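Local atomic coordinates of endo-beta-1,4-glucanase (Bacillus licheniformis, PDB entry 2JEN), a protein that hydrolyses beta-1,4-glucosidic bonds in the backbone of xyloglucan and related plant cell-wall glucans as a family 12 glycoside hydrolase. Residues G95-T103 and W139-S150. The protein carries 1 engineered substitution. Residues are numbered along the deposited sequence; the frame is centred on the assembly and turned at random.
With GLC (alpha-D-glucopyranose), chain B; BGC (beta-D-glucopyranose), chain C; BGC (beta-D-glucopyranose), chain D; GLC (alpha-D-glucopyranose), chain E.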
ATOM      1  N   GLY A  95      11.247   9.360 -28.812  1.00 11.32           N
ATOM      2  CA  GLY A  95      10.576  10.274 -29.701  1.00 11.67           C
ATOM      3  C   GLY A  95       9.393  10.931 -29.079  1.00 11.95           C
ATOM      4  O   GLY A  95       9.458  11.438 -27.952  1.00 12.05           O
ATOM      5  N   TRP A  96       8.306  10.958 -29.836  1.00 12.42           N
ATOM      6  CA  TRP A  96       7.081  11.647 -29.464  1.00 11.77           C
ATOM      7  C   TRP A  96       6.067  10.703 -28.782  1.00 11.37           C
ATOM      8  O   TRP A  96       5.986   9.526 -29.104  1.00 12.64           O
ATOM      9  CB  TRP A  96       6.468  12.265 -30.741  1.00 12.33           C
ATOM     10  CG  TRP A  96       5.084  12.798 -30.658  1.00 12.37           C
ATOM     11  CD1 TRP A  96       4.719  14.085 -30.469  1.00 12.90           C
ATOM     12  CD2 TRP A  96       3.865  12.060 -30.867  1.00 12.00           C
ATOM     13  NE1 TRP A  96       3.362  14.208 -30.490  1.00 13.51           N
ATOM     14  CE2 TRP A  96       2.802  12.976 -30.730  1.00 12.86           C
ATOM     15  CE3 TRP A  96       3.571  10.714 -31.098  1.00 12.55           C
ATOM     16  CZ2 TRP A  96       1.470  12.601 -30.882  1.00 13.03           C
ATOM     17  CZ3 TRP A  96       2.261  10.322 -31.196  1.00 12.56           C
ATOM     18  CH2 TRP A  96       1.222  11.259 -31.094  1.00 12.17           C
ATOM     19  N   HIS A  97       5.244  11.220 -27.867  1.00 11.86           N
ATOM     20  CA  HIS A  97       4.060  10.479 -27.428  1.00 11.90           C
ATOM     21  C   HIS A  97       3.023  11.449 -26.876  1.00 12.30           C
ATOM     22  O   HIS A  97       2.946  11.695 -25.678  1.00 12.36           O
ATOM     23  CB  HIS A  97       4.373   9.409 -26.385  1.00 11.46           C
ATOM     24  CG  HIS A  97       3.197   8.525 -26.123  1.00 11.08           C
ATOM     25  ND1 HIS A  97       3.015   7.337 -26.797  1.00 10.55           N
ATOM     26  CD2 HIS A  97       2.092   8.714 -25.364  1.00 11.59           C
ATOM     27  CE1 HIS A  97       1.850   6.823 -26.432  1.00 11.26           C
ATOM     28  NE2 HIS A  97       1.267   7.640 -25.564  1.00 11.55           N
ATOM     29  N   TRP A  98       2.253  12.060 -27.771  1.00 12.44           N
ATOM     30  CA  TRP A  98       1.320  13.126 -27.406  1.00 13.04           C
ATOM     31  C   TRP A  98       2.018  14.129 -26.485  1.00 13.52           C
ATOM     32  O   TRP A  98       1.499  14.537 -25.450  1.00 14.23           O
ATOM     33  CB  TRP A  98       0.048  12.542 -26.800  1.00 13.89           C
ATOM     34  CG  TRP A  98      -0.887  11.979 -27.854  1.00 14.11           C
ATOM     35  CD1 TRP A  98      -1.903  12.657 -28.465  1.00 15.63           C
ATOM     36  CD2 TRP A  98      -0.892  10.667 -28.417  1.00 13.63           C
ATOM     37  NE1 TRP A  98      -2.543  11.841 -29.351  1.00 15.91           N
ATOM     38  CE2 TRP A  98      -1.940  10.618 -29.356  1.00 14.79           C
ATOM     39  CE3 TRP A  98      -0.109   9.536 -28.238  1.00 12.77           C
ATOM     40  CZ2 TRP A  98      -2.223   9.483 -30.089  1.00 15.03           C
ATOM     41  CZ3 TRP A  98      -0.383   8.423 -28.985  1.00 14.94           C
ATOM     42  CH2 TRP A  98      -1.430   8.410 -29.902  1.00 14.86           C
ATOM     43  N   THR A  99       3.200  14.527 -26.911  1.00 13.72           N
ATOM     44  CA  THR A  99       4.035  15.486 -26.232  1.00 14.19           C
ATOM     45  C   THR A  99       4.298  16.661 -27.164  1.00 16.85           C
ATOM     46  O   THR A  99       4.120  16.582 -28.361  1.00 16.34           O
ATOM     47  CB  THR A  99       5.391  14.851 -25.817  1.00 14.26           C
ATOM     48  OG1 THR A  99       5.964  14.112 -26.900  1.00 13.05           O
ATOM     49  CG2 THR A  99       5.230  13.943 -24.607  1.00 14.43           C
ATOM     50  N   GLU A 100       4.746  17.775 -26.588  1.00 18.69           N
ATOM     51  CA  GLU A 100       5.216  18.881 -27.426  0.50 19.70           C
ATOM     52  C   GLU A 100       6.625  18.551 -27.863  1.00 19.68           C
ATOM     53  O   GLU A 100       7.623  18.951 -27.257  1.00 23.84           O
ATOM     54  CB  GLU A 100       5.140  20.241 -26.729  0.50 20.80           C
ATOM     55  CG  GLU A 100       5.682  21.447 -27.560  0.50 21.89           C
ATOM     56  CD  GLU A 100       5.323  21.452 -29.068  0.50 25.84           C
ATOM     57  OE1 GLU A 100       4.127  21.467 -29.412  0.50 24.74           O
ATOM     58  OE2 GLU A 100       6.248  21.480 -29.921  0.50 30.50           O
ATOM     59  N   GLY A 101       6.725  17.814 -28.947  1.00 19.51           N
ATOM     60  CA  GLY A 101       7.994  17.421 -29.467  1.00 17.75           C
ATOM     61  C   GLY A 101       8.431  16.012 -29.128  1.00 16.00           C
ATOM     62  O   GLY A 101       7.629  15.146 -28.845  1.00 14.99           O
ATOM     63  N   TYR A 102       9.728  15.807 -29.247  1.00 13.72           N
ATOM     64  CA  TYR A 102      10.364  14.518 -29.351  1.00 13.45           C
ATOM     65  C   TYR A 102      11.503  14.461 -28.328  1.00 13.55           C
ATOM     66  O   TYR A 102      12.226  15.463 -28.158  1.00 14.51           O
ATOM     67  CB  TYR A 102      10.985  14.323 -30.745  1.00 14.11           C
ATOM     68  CG  TYR A 102      10.006  14.631 -31.893  1.00 13.79           C
ATOM     69  CD1 TYR A 102       9.748  15.913 -32.294  1.00 13.90           C
ATOM     70  CD2 TYR A 102       9.339  13.604 -32.574  1.00 13.09           C
ATOM     71  CE1 TYR A 102       8.870  16.188 -33.321  1.00 13.51           C
ATOM     72  CE2 TYR A 102       8.456  13.865 -33.607  1.00 13.95           C
ATOM     73  CZ  TYR A 102       8.222  15.160 -33.990  1.00 14.50           C
ATOM     74  OH  TYR A 102       7.356  15.482 -35.039  1.00 16.07           O
ATOM     75  N   THR A 103      11.772  13.298 -27.751  1.00 12.82           N
ATOM     76  CA  THR A 103      12.872  13.201 -26.785  1.00 12.59           C
ATOM     77  C   THR A 103      14.202  13.601 -27.420  1.00 13.74           C
ATOM     78  O   THR A 103      14.486  13.353 -28.599  1.00 14.07           O
ATOM     79  CB  THR A 103      12.981  11.806 -26.156  1.00 12.36           C
ATOM     80  OG1 THR A 103      13.155  10.826 -27.170  1.00 12.24           O
ATOM     81  CG2 THR A 103      11.747  11.436 -25.271  1.00 13.03           C
ATOM     82  N   TRP A 139       4.920   5.200 -34.279  1.00 11.04           N
ATOM     83  CA  TRP A 139       3.952   6.200 -34.672  1.00 11.18           C
ATOM     84  C   TRP A 139       4.481   7.022 -35.824  1.00 12.54           C
ATOM     85  O   TRP A 139       5.657   7.398 -35.829  1.00 12.62           O
ATOM     86  CB  TRP A 139       3.635   7.134 -33.520  1.00 12.37           C
ATOM     87  CG  TRP A 139       2.903   6.511 -32.406  1.00 12.06           C
ATOM     88  CD1 TRP A 139       3.363   6.274 -31.128  1.00 12.88           C
ATOM     89  CD2 TRP A 139       1.538   6.079 -32.436  1.00 12.30           C
ATOM     90  NE1 TRP A 139       2.358   5.706 -30.383  1.00 13.75           N
ATOM     91  CE2 TRP A 139       1.225   5.586 -31.167  1.00 12.96           C
ATOM     92  CE3 TRP A 139       0.548   6.069 -33.418  1.00 12.36           C
ATOM     93  CZ2 TRP A 139      -0.018   5.106 -30.861  1.00 13.16           C
ATOM     94  CZ3 TRP A 139      -0.688   5.601 -33.099  1.00 12.74           C
ATOM     95  CH2 TRP A 139      -0.979   5.128 -31.839  1.00 12.45           C
ATOM     96  N   LEU A 140       3.595   7.306 -36.787  1.00 12.62           N
ATOM     97  CA  LEU A 140       3.925   8.158 -37.921  1.00 12.67           C
ATOM     98  C   LEU A 140       2.911   9.283 -38.047  1.00 12.74           C
ATOM     99  O   LEU A 140       1.750   9.152 -37.664  1.00 13.05           O
ATOM    100  CB  LEU A 140       3.980   7.339 -39.224  1.00 12.74           C
ATOM    101  CG  LEU A 140       4.976   6.186 -39.245  1.00 13.30           C
ATOM    102  CD1 LEU A 140       4.400   4.854 -38.818  1.00 15.40           C
ATOM    103  CD2 LEU A 140       5.641   6.094 -40.640  1.00 15.85           C
ATOM    104  N   HIS A 141       3.400  10.402 -38.583  1.00 12.76           N
ATOM    105  CA  HIS A 141       2.607  11.598 -38.849  1.00 12.97           C
ATOM    106  C   HIS A 141       2.950  12.133 -40.228  1.00 14.50           C
ATOM    107  O   HIS A 141       3.997  11.817 -40.784  1.00 14.39           O
ATOM    108  CB  HIS A 141       2.925  12.705 -37.845  1.00 13.04           C
ATOM    109  CG  HIS A 141       2.443  12.462 -36.442  1.00 13.31           C
ATOM    110  ND1 HIS A 141       3.175  11.750 -35.500  1.00 13.01           N
ATOM    111  CD2 HIS A 141       1.354  12.939 -35.802  1.00 14.19           C
ATOM    112  CE1 HIS A 141       2.500  11.770 -34.353  1.00 12.71           C
ATOM    113  NE2 HIS A 141       1.402  12.494 -34.510  1.00 12.70           N
ATOM    114  N   ASN A 142       2.098  13.021 -40.735  1.00 15.80           N
ATOM    115  CA  ASN A 142       2.494  13.834 -41.891  1.00 17.00           C
ATOM    116  C   ASN A 142       3.445  14.977 -41.511  1.00 17.91           C
ATOM    117  O   ASN A 142       4.324  15.422 -42.321  1.00 22.73           O
ATOM    118  CB  ASN A 142       1.276  14.443 -42.576  1.00 19.75           C
ATOM    119  CG  ASN A 142       0.512  13.500 -43.294  1.00 22.51           C
ATOM    120  OD1 ASN A 142       1.051  12.676 -44.019  1.00 27.72           O
ATOM    121  ND2 ASN A 142      -0.810  13.650 -43.214  1.00 27.45           N
ATOM    122  N   THR A 143       3.224  15.538 -40.312  0.50 16.78           N
ATOM    123  CA  THR A 143       3.978  16.684 -39.736  0.50 15.61           C
ATOM    124  C   THR A 143       5.318  16.229 -39.102  0.50 15.73           C
ATOM    125  O   THR A 143       5.349  15.183 -38.476  0.50 14.74           O
ATOM    126  CB  THR A 143       3.120  17.449 -38.634  0.50 15.93           C
ATOM    127  OG1 THR A 143       3.796  18.640 -38.189  0.50 15.66           O
ATOM    128  CG2 THR A 143       2.828  16.562 -37.408  0.50 16.01           C
ATOM    129  N   ASN A 144       6.390  17.029 -39.262  1.00 16.41           N
ATOM    130  CA  ASN A 144       7.635  16.889 -38.506  1.00 16.89           C
ATOM    131  C   ASN A 144       7.650  17.801 -37.281  1.00 17.03           C
ATOM    132  O   ASN A 144       8.705  17.957 -36.639  1.00 17.80           O
ATOM    133  CB  ASN A 144       8.863  17.128 -39.365  1.00 17.71           C
ATOM    134  CG  ASN A 144       8.977  18.547 -39.850  1.00 18.97           C
ATOM    135  OD1 ASN A 144       8.034  19.334 -39.751  1.00 20.87           O
ATOM    136  ND2 ASN A 144      10.153  18.876 -40.420  1.00 23.38           N
ATOM    137  N   LYS A 145       6.500  18.342 -36.913  1.00 17.82           N
ATOM    138  CA  LYS A 145       6.371  19.130 -35.690  1.00 19.02           C
ATOM    139  C   LYS A 145       5.170  18.627 -34.872  1.00 17.71           C
ATOM    140  O   LYS A 145       4.261  19.364 -34.517  1.00 18.50           O
ATOM    141  CB  LYS A 145       6.216  20.608 -36.040  1.00 21.39           C
ATOM    142  CG  LYS A 145       7.449  21.202 -36.714  1.00 24.58           C
ATOM    143  CD  LYS A 145       8.668  21.254 -35.775  1.00 29.10           C
ATOM    144  CE  LYS A 145       9.821  22.107 -36.344  1.00 31.71           C
ATOM    145  NZ  LYS A 145      10.831  21.352 -37.149  1.00 35.56           N
ATOM    146  N   ALA A 146       5.176  17.331 -34.588  1.00 17.00           N
ATOM    147  CA  ALA A 146       4.116  16.719 -33.793  1.00 16.37           C
ATOM    148  C   ALA A 146       4.087  17.320 -32.396  1.00 17.05           C
ATOM    149  O   ALA A 146       5.120  17.496 -31.758  1.00 18.03           O
ATOM    150  CB  ALA A 146       4.266  15.210 -33.751  1.00 17.19           C
ATOM    151  N   SER A 147       2.888  17.647 -31.955  1.00 17.24           N
ATOM    152  CA  SER A 147       2.651  18.259 -30.670  1.00 17.66           C
ATOM    153  C   SER A 147       1.676  17.437 -29.834  1.00 17.06           C
ATOM    154  O   SER A 147       1.369  16.289 -30.153  1.00 16.21           O
ATOM    155  CB  SER A 147       2.119  19.666 -30.897  1.00 19.25           C
ATOM    156  OG  SER A 147       2.097  20.381 -29.679  1.00 24.47           O
ATOM    157  N   TRP A 148       1.233  17.991 -28.726  1.00 18.15           N
ATOM    158  CA  TRP A 148       0.514  17.211 -27.731  1.00 19.52           C
ATOM    159  C   TRP A 148      -0.858  16.749 -28.219  1.00 19.85           C
ATOM    160  O   TRP A 148      -1.430  15.815 -27.660  1.00 21.12           O
ATOM    161  CB  TRP A 148       0.365  18.003 -26.422  1.00 22.91           C
ATOM    162  CG  TRP A 148      -0.440  19.219 -26.572  1.00 25.18           C
ATOM    163  CD1 TRP A 148       0.016  20.446 -26.922  1.00 28.54           C
ATOM    164  CD2 TRP A 148      -1.851  19.339 -26.420  1.00 27.56           C
ATOM    165  NE1 TRP A 148      -1.024  21.339 -26.973  1.00 28.97           N
ATOM    166  CE2 TRP A 148      -2.185  20.677 -26.686  1.00 29.52           C
ATOM    167  CE3 TRP A 148      -2.869  18.447 -26.097  1.00 29.05           C
ATOM    168  CZ2 TRP A 148      -3.494  21.143 -26.618  1.00 29.21           C
ATOM    169  CZ3 TRP A 148      -4.169  18.920 -26.019  1.00 28.50           C
ATOM    170  CH2 TRP A 148      -4.461  20.239 -26.288  1.00 28.56           C
ATOM    171  N   ASP A 149      -1.383  17.410 -29.250  1.00 19.55           N
ATOM    172  CA  ASP A 149      -2.688  17.068 -29.817  1.00 20.31           C
ATOM    173  C   ASP A 149      -2.595  16.647 -31.274  1.00 19.65           C
ATOM    174  O   ASP A 149      -3.588  16.691 -32.000  1.00 21.09           O
ATOM    175  CB  ASP A 149      -3.646  18.264 -29.673  1.00 21.43           C
ATOM    176  CG  ASP A 149      -3.111  19.529 -30.274  1.00 23.96           C
ATOM    177  OD1 ASP A 149      -1.958  19.564 -30.770  1.00 25.30           O
ATOM    178  OD2 ASP A 149      -3.900  20.539 -30.287  1.00 31.23           O
ATOM    179  N   SER A 150      -1.423  16.230 -31.736  1.00 16.80           N
ATOM    180  CA  SER A 150      -1.289  15.819 -33.125  1.00 16.59           C
ATOM    181  C   SER A 150      -1.634  14.355 -33.287  1.00 16.05           C
ATOM    182  O   SER A 150      -0.844  13.491 -32.940  1.00 14.91           O
ATOM    183  CB  SER A 150       0.132  16.058 -33.639  1.00 16.26           C
ATOM    184  OG  SER A 150       0.550  17.415 -33.518  1.00 18.14           O
TER
HETATM  185  C1  GLC B   2      -2.498   4.167 -27.527  1.00 15.78           C
HETATM  186  C2  GLC B   2      -1.562   5.101 -26.787  1.00 17.51           C
HETATM  187  C3  GLC B   2      -2.339   6.055 -25.914  1.00 17.27           C
HETATM  188  C4  GLC B   2      -3.351   6.781 -26.797  1.00 17.46           C
HETATM  189  C5  GLC B   2      -4.256   5.751 -27.495  1.00 19.66           C
HETATM  190  C6  GLC B   2      -5.178   6.484 -28.481  1.00 24.31           C
HETATM  191  O2  GLC B   2      -0.574   4.411 -26.021  1.00 15.80           O
HETATM  192  O3  GLC B   2      -1.415   6.905 -25.213  1.00 17.17           O
HETATM  193  O4  GLC B   2      -4.177   7.631 -26.055  1.00 20.88           O
HETATM  194  O5  GLC B   2      -3.444   4.915 -28.295  1.00 17.31           O
HETATM  195  O6  GLC B   2      -6.513   6.468 -28.029  1.00 32.00           O
HETATM  196  C2  BGC C   4      -1.773  14.622 -23.769  1.00 37.88           C
HETATM  197  C3  BGC C   4      -2.016  15.769 -22.793  1.00 39.89           C
HETATM  198  C4  BGC C   4      -3.392  16.388 -22.997  1.00 41.20           C
HETATM  199  C5  BGC C   4      -4.455  15.303 -22.952  1.00 42.66           C
HETATM  200  C6  BGC C   4      -5.869  15.872 -23.120  1.00 44.49           C
HETATM  201  C1  BGC C   4      -2.957  13.653 -23.749  1.00 36.39           C
HETATM  202  O2  BGC C   4      -0.550  13.950 -23.463  1.00 36.34           O
HETATM  203  O3  BGC C   4      -1.039  16.775 -22.966  1.00 40.49           O
HETATM  204  O4  BGC C   4      -3.612  17.375 -21.998  1.00 41.63           O
HETATM  205  O5  BGC C   4      -4.177  14.345 -23.959  1.00 39.42           O
HETATM  206  O6  BGC C   4      -6.177  16.033 -24.490  1.00 47.27           O
HETATM  207  C2  BGC D   3      -4.901   9.967 -26.109  1.00 26.00           C
HETATM  208  C3  BGC D   3      -4.323  11.375 -25.929  1.00 27.25           C
HETATM  209  C4  BGC D   3      -3.445  11.469 -24.696  1.00 26.97           C
HETATM  210  C5  BGC D   3      -2.404  10.364 -24.668  1.00 25.02           C
HETATM  211  C6  BGC D   3      -1.613  10.247 -23.345  1.00 25.19           C
HETATM  212  C1  BGC D   3      -3.756   8.995 -26.071  1.00 23.20           C
HETATM  213  O2  BGC D   3      -5.568   9.800 -27.359  1.00 28.50           O
HETATM  214  O3  BGC D   3      -5.372  12.331 -25.803  1.00 30.30           O
HETATM  215  O4  BGC D   3      -2.726  12.689 -24.784  1.00 29.38           O
HETATM  216  O5  BGC D   3      -3.056   9.139 -24.880  1.00 20.92           O
HETATM  217  O6  BGC D   3      -2.478  10.216 -22.188  1.00 27.24           O
HETATM  218  C1  GLC E   1      -2.106   0.217 -31.022  0.50 21.68           C
HETATM  219  C2  GLC E   1      -3.175   1.307 -31.024  0.50 21.90           C
HETATM  220  C3  GLC E   1      -2.604   2.539 -30.373  0.50 20.63           C
HETATM  221  C4  GLC E   1      -2.242   2.201 -28.931  0.50 19.70           C
HETATM  222  C5  GLC E   1      -1.207   1.073 -29.024  0.50 19.02           C
HETATM  223  C6  GLC E   1      -0.561   0.692 -27.686  0.50 17.83           C
HETATM  224  O1  GLC E   1      -2.519  -0.956 -31.667  0.50 25.97           O
HETATM  225  O2  GLC E   1      -3.612   1.733 -32.295  0.50 21.91           O
HETATM  226  O3  GLC E   1      -3.587   3.555 -30.577  0.50 21.86           O
HETATM  227  O4  GLC E   1      -1.636   3.306 -28.298  0.50 17.91           O
HETATM  228  O5  GLC E   1      -1.807  -0.049 -29.655  0.50 21.15           O
HETATM  229  O6  GLC E   1      -1.527   0.360 -26.712  0.50 14.49           O
HETATM  230  O   HOH W   1       7.101  19.348 -32.420  1.00 21.92           O
HETATM  231  O   HOH W   2       6.788  13.572 -36.696  1.00 15.38           O
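Trp-96 joins Trp-139 and His-141 in an aromatic cluster on the beta-sandwich (jelly-roll) fold of family 12, where the loop after strand 91-95 packs on the end of strand 131-141 and the loop that follows it. It is a worked example of how a second-shell indole can support a sugar-binding one. From CB, CG lies anti to the backbone N (chi1 169°), which carries the indole across to segment 139-150. CD1 meets the methyl of Ala-146, a CH-pi contact over the five-membered ring. NE1 donates to Ser-147 O at 2.9 Å, in the indole plane but above the carbonyl plane; Ser-150 N reaches this oxygen from the opposite face. CZ2 comes 3.2 Å from Ser-150 O. CE3, CZ3 and CH2 take the edge of His-141, through its CE1, on the face that Ala-146 covers, while CZ3 points edge-to-face at Trp-139, 4.0 Å from its CG. The backbone N of Trp-98 lies over the other face, and CH2 abuts the Trp-98 ring opposite the bound glucose units. A leucine here, with no N-H for Ser-147 O, would probably leave a gap behind Trp-98 and let its sugar-facing ring shift. Beyond the rings, Tyr-102 OH accepts from Ala-146 N at 2.9 Å.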